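Local coordinates for protein HIRA (Homo sapiens, PDB 5YJE) that cooperates with ASF1A to promote replication-independent chromatin assembly, as the trimerising subunit of a histone H3.3 chaperone complex, at residues S241-I246 against S290-H295; M114-V117 against R123-L126; Y303-G308 against L356-L361. One frame throughout, in Å; residues are numbered along the deposited sequence.

Interaction 1 (S241-I246 against S290-H295); sequences SGPLAI and SHEYRH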
loop_
_atom_site.group_PDB
_atom_site.type_symbol
_atom_site.label_atom_id
_atom_site.label_comp_id
_atom_site.label_asym_id
_atom_site.label_seq_id
_atom_site.Cartn_x
_atom_site.Cartn_y
_atom_site.Cartn_z
ATOM N N SER B 241 8.526 -28.233 12.987
ATOM C CA SER B 241 9.022 -27.024 13.642
ATOM C C SER B 241 8.585 -25.782 12.860
ATOM O O SER B 241 8.438 -24.697 13.438
ATOM C CB SER B 241 10.553 -27.063 13.786
ATOM N N GLY B 242 8.360 -25.952 11.550
ATOM C CA GLY B 242 7.886 -24.884 10.696
ATOM C C GLY B 242 6.475 -24.431 11.029
ATOM O O GLY B 242 5.722 -25.118 11.726
ATOM N N PRO B 243 6.083 -23.259 10.529
ATOM C CA PRO B 243 4.728 -22.764 10.805
ATOM C C PRO B 243 3.653 -23.721 10.307
ATOM O O PRO B 243 2.917 -24.247 11.145
ATOM C CB PRO B 243 4.680 -21.414 10.069
ATOM C CG PRO B 243 6.110 -21.045 9.838
ATOM C CD PRO B 243 6.849 -22.333 9.673
ATOM N N LEU B 244 3.565 -23.979 8.987
ATOM C CA LEU B 244 2.546 -24.850 8.396
ATOM C C LEU B 244 2.412 -26.171 9.146
ATOM O O LEU B 244 1.298 -26.630 9.432
ATOM C CB LEU B 244 2.863 -25.135 6.919
ATOM C CG LEU B 244 1.792 -25.842 6.068
ATOM C CD1 LEU B 244 0.552 -24.987 5.897
ATOM C CD2 LEU B 244 2.344 -26.235 4.710
ATOM N N ALA B 245 3.554 -26.776 9.473
ATOM C CA ALA B 245 3.533 -27.976 10.298
ATOM C C ALA B 245 2.822 -27.721 11.624
ATOM O O ALA B 245 2.019 -28.548 12.069
ATOM C CB ALA B 245 4.956 -28.485 10.523
ATOM N N ILE B 246 3.076 -26.571 12.256
ATOM C CA ILE B 246 2.411 -26.275 13.523
ATOM C C ILE B 246 0.912 -26.082 13.315
ATOM O O ILE B 246 0.098 -26.677 14.035
ATOM C CB ILE B 246 3.068 -25.062 14.216
ATOM C CG1 ILE B 246 4.419 -25.464 14.832
ATOM C CG2 ILE B 246 2.153 -24.482 15.299
ATOM C CD1 ILE B 246 5.442 -24.345 14.893
ATOM N N SER B 290 10.132 -20.682 4.398
ATOM C CA SER B 290 11.042 -21.048 3.314
ATOM C C SER B 290 11.427 -22.524 3.345
ATOM O O SER B 290 11.416 -23.199 2.304
ATOM C CB SER B 290 12.298 -20.170 3.352
ATOM O OG SER B 290 13.211 -20.636 4.329
ATOM N N HIS B 291 11.834 -23.030 4.506
ATOM C CA HIS B 291 12.207 -24.435 4.573
ATOM C C HIS B 291 11.029 -25.323 4.183
ATOM O O HIS B 291 11.198 -26.300 3.440
ATOM C CB HIS B 291 12.728 -24.774 5.969
ATOM N N GLU B 292 9.818 -24.969 4.636
ATOM C CA GLU B 292 8.640 -25.775 4.322
ATOM C C GLU B 292 8.237 -25.622 2.859
ATOM O O GLU B 292 7.794 -26.592 2.228
ATOM C CB GLU B 292 7.488 -25.404 5.259
ATOM C CG GLU B 292 7.679 -25.961 6.676
ATOM C CD GLU B 292 6.519 -25.661 7.617
ATOM O OE1 GLU B 292 5.964 -24.543 7.549
ATOM O OE2 GLU B 292 6.153 -26.558 8.412
ATOM N N TYR B 293 8.409 -24.421 2.297
ATOM C CA TYR B 293 8.157 -24.241 0.877
ATOM C C TYR B 293 9.063 -25.139 0.053
ATOM O O TYR B 293 8.595 -25.864 -0.836
ATOM C CB TYR B 293 8.348 -22.783 0.458
ATOM C CG TYR B 293 8.069 -22.580 -1.027
ATOM C CD1 TYR B 293 6.773 -22.488 -1.491
ATOM C CD2 TYR B 293 9.100 -22.497 -1.958
ATOM C CE1 TYR B 293 6.496 -22.317 -2.843
ATOM C CE2 TYR B 293 8.837 -22.319 -3.318
ATOM C CZ TYR B 293 7.528 -22.237 -3.753
ATOM O OH TYR B 293 7.224 -22.067 -5.090
ATOM N N ARG B 294 10.371 -25.089 0.327
ATOM C CA ARG B 294 11.307 -25.924 -0.413
ATOM C C ARG B 294 10.969 -27.405 -0.254
ATOM O O ARG B 294 10.974 -28.162 -1.232
ATOM C CB ARG B 294 12.732 -25.641 0.050
ATOM C CG ARG B 294 13.758 -26.594 -0.522
ATOM C CD ARG B 294 15.173 -26.278 -0.056
ATOM N NE ARG B 294 16.069 -27.363 -0.426
ATOM C CZ ARG B 294 16.157 -28.506 0.245
ATOM N NH1 ARG B 294 15.408 -28.701 1.330
ATOM N NH2 ARG B 294 16.991 -29.452 -0.166
ATOM N N HIS B 295 10.649 -27.829 0.967
ATOM C CA HIS B 295 10.304 -29.222 1.206
ATOM C C HIS B 295 9.109 -29.658 0.359
ATOM O O HIS B 295 9.176 -30.656 -0.373
ATOM C CB HIS B 295 10.009 -29.429 2.690
ATOM C CG HIS B 295 9.420 -30.767 2.991
ATOM N ND1 HIS B 295 10.129 -31.938 2.832
ATOM C CD2 HIS B 295 8.182 -31.128 3.405
ATOM C CE1 HIS B 295 9.363 -32.963 3.163
ATOM N NE2 HIS B 295 8.177 -32.498 3.513
#
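Glu292 reaches out from the first turn of helix 290-307 and sets its carboxylate against the beginning of helix 243-247, where Gly242 holds the N-cap position. The side chain leaves its helix with CG anti to the carbonyl carbon (chi1 -75°) and then runs extended, which carries the acid group across to the backbone opposite. There its two oxygens take different N-H groups of the first turn. OE2 accepts from Ala245 N at 2.8 Å, on the syn side and 20° out of the carboxylate plane. OE1 lies 2.9 Å from Leu244 N, but that bond is bent and weak; Ser289 OG gives the same oxygen another partner. Carbon atoms complete the fit. Pro243 CD comes within 3.2 Å of Glu292 OE1, its ring crossing the acid chain at a slant, and Ala245 CB stands 3.1 Å from Glu292 OE2. Gly242 CA is 3.5 Å from Glu292 CD, and a CB on Gly242 would collide with that carbon. Leu244 CB also touches Glu292 OE1, while its branch goes on to Gln280 and Ala283 of helix 266-286. Placed at these amides, the negative group probably also interacts favourably with the short helix's dipole. A carboxylate remote in sequence thus caps the first-turn N-H groups, a helix N-terminal capping interaction between two helices.

Interaction 2 (M114-V117 against R123-L126); sequences MLSV and RRLL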
loop_
_atom_site.group_PDB
_atom_site.type_symbol
_atom_site.label_atom_id
_atom_site.label_comp_id
_atom_site.label_asym_id
_atom_site.label_seq_id
_atom_site.Cartn_x
_atom_site.Cartn_y
_atom_site.Cartn_z
ATOM N N MET B 114 -3.701 4.054 23.026
ATOM C CA MET B 114 -2.330 4.361 22.640
ATOM C C MET B 114 -1.476 3.120 22.761
ATOM O O MET B 114 -1.632 2.345 23.698
ATOM C CB MET B 114 -1.693 5.460 23.495
ATOM C CG MET B 114 -2.372 6.818 23.481
ATOM S SD MET B 114 -2.678 7.633 21.907
ATOM C CE MET B 114 -1.192 7.398 20.952
ATOM N N LEU B 115 -0.542 2.965 21.838
ATOM C CA LEU B 115 0.384 1.851 21.853
ATOM C C LEU B 115 1.802 2.401 21.788
ATOM O O LEU B 115 2.105 3.220 20.917
ATOM C CB LEU B 115 0.087 0.913 20.682
ATOM C CG LEU B 115 1.217 0.008 20.223
ATOM C CD1 LEU B 115 1.472 -1.072 21.246
ATOM C CD2 LEU B 115 0.840 -0.578 18.902
ATOM N N SER B 116 2.664 1.976 22.713
ATOM C CA SER B 116 4.045 2.446 22.743
ATOM C C SER B 116 4.998 1.270 22.623
ATOM O O SER B 116 4.740 0.178 23.129
ATOM C CB SER B 116 4.352 3.247 24.011
ATOM O OG SER B 116 3.541 4.414 24.087
ATOM N N VAL B 117 6.093 1.488 21.913
ATOM C CA VAL B 117 7.025 0.424 21.578
ATOM C C VAL B 117 8.417 0.840 22.051
ATOM O O VAL B 117 8.890 1.938 21.725
ATOM C CB VAL B 117 6.992 0.112 20.066
ATOM C CG1 VAL B 117 7.997 -0.977 19.708
ATOM C CG2 VAL B 117 5.553 -0.281 19.643
ATOM N N ARG B 123 14.480 1.867 25.451
ATOM C CA ARG B 123 14.313 3.147 24.782
ATOM C C ARG B 123 13.021 3.142 23.966
ATOM O O ARG B 123 12.722 2.163 23.277
ATOM C CB ARG B 123 15.533 3.427 23.901
ATOM C CG ARG B 123 15.647 4.849 23.393
ATOM C CD ARG B 123 16.930 4.996 22.588
ATOM N NE ARG B 123 17.292 3.745 21.912
ATOM C CZ ARG B 123 17.024 3.485 20.635
ATOM N NH1 ARG B 123 16.394 4.387 19.896
ATOM N NH2 ARG B 123 17.386 2.328 20.096
ATOM N N ARG B 124 12.238 4.215 24.084
ATOM C CA ARG B 124 11.084 4.384 23.208
ATOM C C ARG B 124 11.537 4.463 21.765
ATOM O O ARG B 124 12.370 5.298 21.421
ATOM C CB ARG B 124 10.312 5.649 23.561
ATOM C CG ARG B 124 9.381 6.041 22.429
ATOM C CD ARG B 124 8.540 7.229 22.752
ATOM N NE ARG B 124 7.716 7.060 23.952
ATOM C CZ ARG B 124 6.534 6.449 23.987
ATOM N NH1 ARG B 124 6.033 5.898 22.876
ATOM N NH2 ARG B 124 5.855 6.370 25.128
ATOM N N LEU B 125 10.989 3.601 20.913
ATOM C CA LEU B 125 11.437 3.556 19.526
ATOM C C LEU B 125 10.611 4.430 18.588
ATOM O O LEU B 125 11.141 4.906 17.578
ATOM C CB LEU B 125 11.425 2.111 19.029
ATOM C CG LEU B 125 12.424 1.226 19.762
ATOM C CD1 LEU B 125 12.179 -0.258 19.457
ATOM C CD2 LEU B 125 13.827 1.633 19.373
ATOM N N LEU B 126 9.329 4.641 18.888
ATOM C CA LEU B 126 8.426 5.387 18.025
ATOM C C LEU B 126 7.470 6.172 18.895
ATOM O O LEU B 126 7.229 5.822 20.046
ATOM C CB LEU B 126 7.599 4.479 17.097
ATOM C CG LEU B 126 8.351 3.378 16.352
ATOM C CD1 LEU B 126 7.465 2.158 16.087
ATOM C CD2 LEU B 126 8.942 3.937 15.071
#
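Arg124 turns back from the loop after strand 114-119 and brings its guanidinium to Ser116. The backbone at its root is fastened to the same strand, for the next residue's amide, Leu125 N, donates to Val117 O at 2.8 Å in an almost straight bond (176°). From CB the chain goes out with CG anti to the backbone nitrogen (chi1 163°), which takes CG past Val117 O at 4.2 Å. A bend about the CG-CD bond (chi3 -57°) then swings the head group round to the serine. NE faces the second subunit, where Asn279 OD1 is close, although the nature of that pair is not settled. CZ stops 3.6 Å from Ser116 OG, and the two terminal nitrogens straddle this oxygen: Arg124 NH2 donates to Ser116 OG at 3.2 Å, near the guanidinium plane, while NH1 adds a weak bond to the same atom. NH1 also donates to Leu126 O at 3.1 Å, within both the guanidinium and the carbonyl planes. Leucine in place of Arg124 would probably leave Ser116 OG and Leu126 O without these donors, the loop then being held to the strand mainly by the Leu125 N bond. On the strand's other face, away from the guanidinium, Val117 CG1 meets Leu125 CD1 at 4.3 Å. Glu278 of the second subunit accepts from Arg124 N, and Glu315 of that subunit forms a salt bridge with Arg123. Neutral oxygens, then, meet the edge of the buried guanidinium in its plane and fix its rotation, and the loop that it braces, between the last two strands of a four-stranded antiparallel sheet, is presented to a neighbouring subunit of the trimer.

Interaction 3 (Y303-G308 against L356-L361); sequences YLVNEG and LRFQRL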
loop_
_atom_site.group_PDB
_atom_site.type_symbol
_atom_site.label_atom_id
_atom_site.label_comp_id
_atom_site.label_asym_id
_atom_site.label_seq_id
_atom_site.Cartn_x
_atom_site.Cartn_y
_atom_site.Cartn_z
ATOM N N TYR B 303 6.442 -36.013 -7.194
ATOM C CA TYR B 303 5.172 -36.597 -7.592
ATOM C C TYR B 303 4.896 -36.370 -9.067
ATOM O O TYR B 303 4.516 -37.302 -9.780
ATOM C CB TYR B 303 4.028 -36.031 -6.757
ATOM C CG TYR B 303 2.741 -36.781 -6.987
ATOM C CD1 TYR B 303 2.581 -38.074 -6.498
ATOM C CD2 TYR B 303 1.685 -36.211 -7.696
ATOM C CE1 TYR B 303 1.407 -38.770 -6.694
ATOM C CE2 TYR B 303 0.495 -36.914 -7.906
ATOM C CZ TYR B 303 0.370 -38.189 -7.402
ATOM O OH TYR B 303 -0.792 -38.898 -7.581
ATOM N N LEU B 304 5.043 -35.123 -9.535
ATOM C CA LEU B 304 4.813 -34.830 -10.947
ATOM C C LEU B 304 5.666 -35.721 -11.835
ATOM O O LEU B 304 5.211 -36.174 -12.892
ATOM C CB LEU B 304 5.106 -33.360 -11.258
ATOM C CG LEU B 304 4.351 -32.223 -10.561
ATOM C CD1 LEU B 304 4.856 -30.880 -11.056
ATOM C CD2 LEU B 304 2.867 -32.359 -10.799
ATOM N N VAL B 305 6.904 -35.991 -11.419
ATOM C CA VAL B 305 7.769 -36.881 -12.186
ATOM C C VAL B 305 7.244 -38.317 -12.139
ATOM O O VAL B 305 7.124 -38.980 -13.176
ATOM C CB VAL B 305 9.220 -36.782 -11.679
ATOM C CG1 VAL B 305 10.035 -37.961 -12.170
ATOM C CG2 VAL B 305 9.857 -35.468 -12.135
ATOM N N ASN B 306 6.910 -38.808 -10.938
ATOM C CA ASN B 306 6.506 -40.204 -10.774
ATOM C C ASN B 306 5.278 -40.537 -11.618
ATOM O O ASN B 306 5.253 -41.554 -12.321
ATOM C CB ASN B 306 6.230 -40.511 -9.297
ATOM C CG ASN B 306 7.501 -40.590 -8.472
ATOM O OD1 ASN B 306 8.599 -40.674 -9.030
ATOM N ND2 ASN B 306 7.364 -40.563 -7.133
ATOM N N GLU B 307 4.244 -39.694 -11.550
ATOM C CA GLU B 307 2.998 -39.918 -12.271
ATOM C C GLU B 307 3.016 -39.375 -13.688
ATOM O O GLU B 307 2.021 -39.542 -14.400
ATOM C CB GLU B 307 1.832 -39.288 -11.518
ATOM C CG GLU B 307 1.789 -39.649 -10.066
ATOM C CD GLU B 307 1.572 -41.121 -9.857
ATOM O OE1 GLU B 307 2.391 -41.739 -9.148
ATOM O OE2 GLU B 307 0.596 -41.661 -10.425
ATOM N N GLY B 308 4.101 -38.715 -14.095
ATOM C CA GLY B 308 4.253 -38.194 -15.437
ATOM C C GLY B 308 3.376 -37.003 -15.764
ATOM O O GLY B 308 2.753 -36.981 -16.829
ATOM N N LEU B 356 12.535 -41.437 -17.593
ATOM C CA LEU B 356 12.834 -41.435 -19.018
ATOM C C LEU B 356 11.979 -40.431 -19.787
ATOM O O LEU B 356 12.480 -39.783 -20.716
ATOM C CB LEU B 356 12.646 -42.841 -19.591
ATOM C CG LEU B 356 13.895 -43.656 -19.923
ATOM C CD1 LEU B 356 13.521 -45.115 -20.144
ATOM C CD2 LEU B 356 14.585 -43.093 -21.153
ATOM N N ARG B 357 10.695 -40.291 -19.429
ATOM C CA ARG B 357 9.794 -39.414 -20.183
ATOM C C ARG B 357 10.272 -37.965 -20.191
ATOM O O ARG B 357 9.956 -37.208 -21.118
ATOM C CB ARG B 357 8.376 -39.488 -19.609
ATOM N N PHE B 358 11.033 -37.558 -19.179
ATOM C CA PHE B 358 11.509 -36.186 -19.068
ATOM C C PHE B 358 12.987 -36.064 -19.412
ATOM O O PHE B 358 13.682 -35.201 -18.868
ATOM C CB PHE B 358 11.225 -35.645 -17.666
ATOM C CG PHE B 358 9.779 -35.760 -17.263
ATOM C CD1 PHE B 358 8.808 -34.996 -17.897
ATOM C CD2 PHE B 358 9.387 -36.652 -16.275
ATOM C CE1 PHE B 358 7.475 -35.107 -17.543
ATOM C CE2 PHE B 358 8.055 -36.772 -15.909
ATOM C CZ PHE B 358 7.098 -36.001 -16.544
ATOM N N GLN B 359 13.484 -36.924 -20.305
ATOM C CA GLN B 359 14.866 -36.801 -20.754
ATOM C C GLN B 359 15.082 -35.468 -21.457
ATOM O O GLN B 359 16.010 -34.723 -21.124
ATOM C CB GLN B 359 15.237 -37.970 -21.672
ATOM N N ARG B 360 14.221 -35.147 -22.429
ATOM C CA ARG B 360 14.383 -33.898 -23.162
ATOM C C ARG B 360 14.394 -32.704 -22.218
ATOM O O ARG B 360 15.230 -31.802 -22.353
ATOM C CB ARG B 360 13.284 -33.756 -24.217
ATOM N N LEU B 361 13.504 -32.703 -21.225
ATOM C CA LEU B 361 13.371 -31.539 -20.355
ATOM C C LEU B 361 14.546 -31.427 -19.380
ATOM O O LEU B 361 15.045 -30.320 -19.123
ATOM C CB LEU B 361 12.047 -31.616 -19.598
ATOM C CG LEU B 361 11.830 -30.728 -18.372
ATOM C CD1 LEU B 361 11.585 -29.306 -18.810
ATOM C CD2 LEU B 361 10.632 -31.234 -17.623
#
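Phe358, at the N-cap position of helix 359-370, packs against the C-terminal turn of helix 290-307, which Gly308 closes with a Schellman motif. The ring meets this turn with its edge. Its CE2 lies 3.6 Å from Val305 O, close to the ring plane, and 3.7 Å from Val305 CA; CZ approaches Gly308 CA at 3.8 Å, again at the rim. Leu304 O stands obliquely to the ring, 4.1 Å from Phe358 CZ. An aromatic edge carries a slight positive charge and is likely to suit the carbonyl oxygen, but the approach is one of packing and Val305 O has a hydrogen-bonding partner in the closing turn, accepting from Gly308 N at 3.2 Å. The valine side chain joins in through CG2, which touches Phe358 CD2 at 4.3 Å. On the helix 290-307 side, the Schellman motif turns the chain out of the helix: Gly308 takes a positive phi of 71°, and its main chain comes round to meet the ring. On the other side, Leu356 to Gln359 form a type I beta turn, with Gln359 N bonded to Leu356 O at 3.1 Å, and Phe358 occupies its third position. With CG anti to the carbonyl carbon (chi1 -54°), the ring leaves this turn in the direction of helix 290-307 while the chain behind it winds into helix 359-370. Ile352 of helix 341-353 packs on both Val305 and Phe358, tying that helix to the same apolar patch. Leu313 of helix 310-320 touches Val305 and also Leu361, one turn along from the phenylalanine.

Overall arrangement
Interactions 1 and 3 share helix 290-307, the first engaging its opening turn and the third its C-terminal end, with about 26 Å between the centres. Interaction 2 joins a strand of a beta sheet to the loop that follows it, on the opposite side of the chain's centre from interaction 3, and their centres are about 55 Å apart. The chemistry follows the location. Interaction 1, a surface contact, depends on a charged acid and backbone amides; interaction 3, largely buried, sets an aromatic edge against backbone atoms, carbonyl oxygens among them, and a valine methyl. Interaction 2 is buried too, yet mixes arginine bonds with leucine and valine packing, and it alone is touched by another subunit.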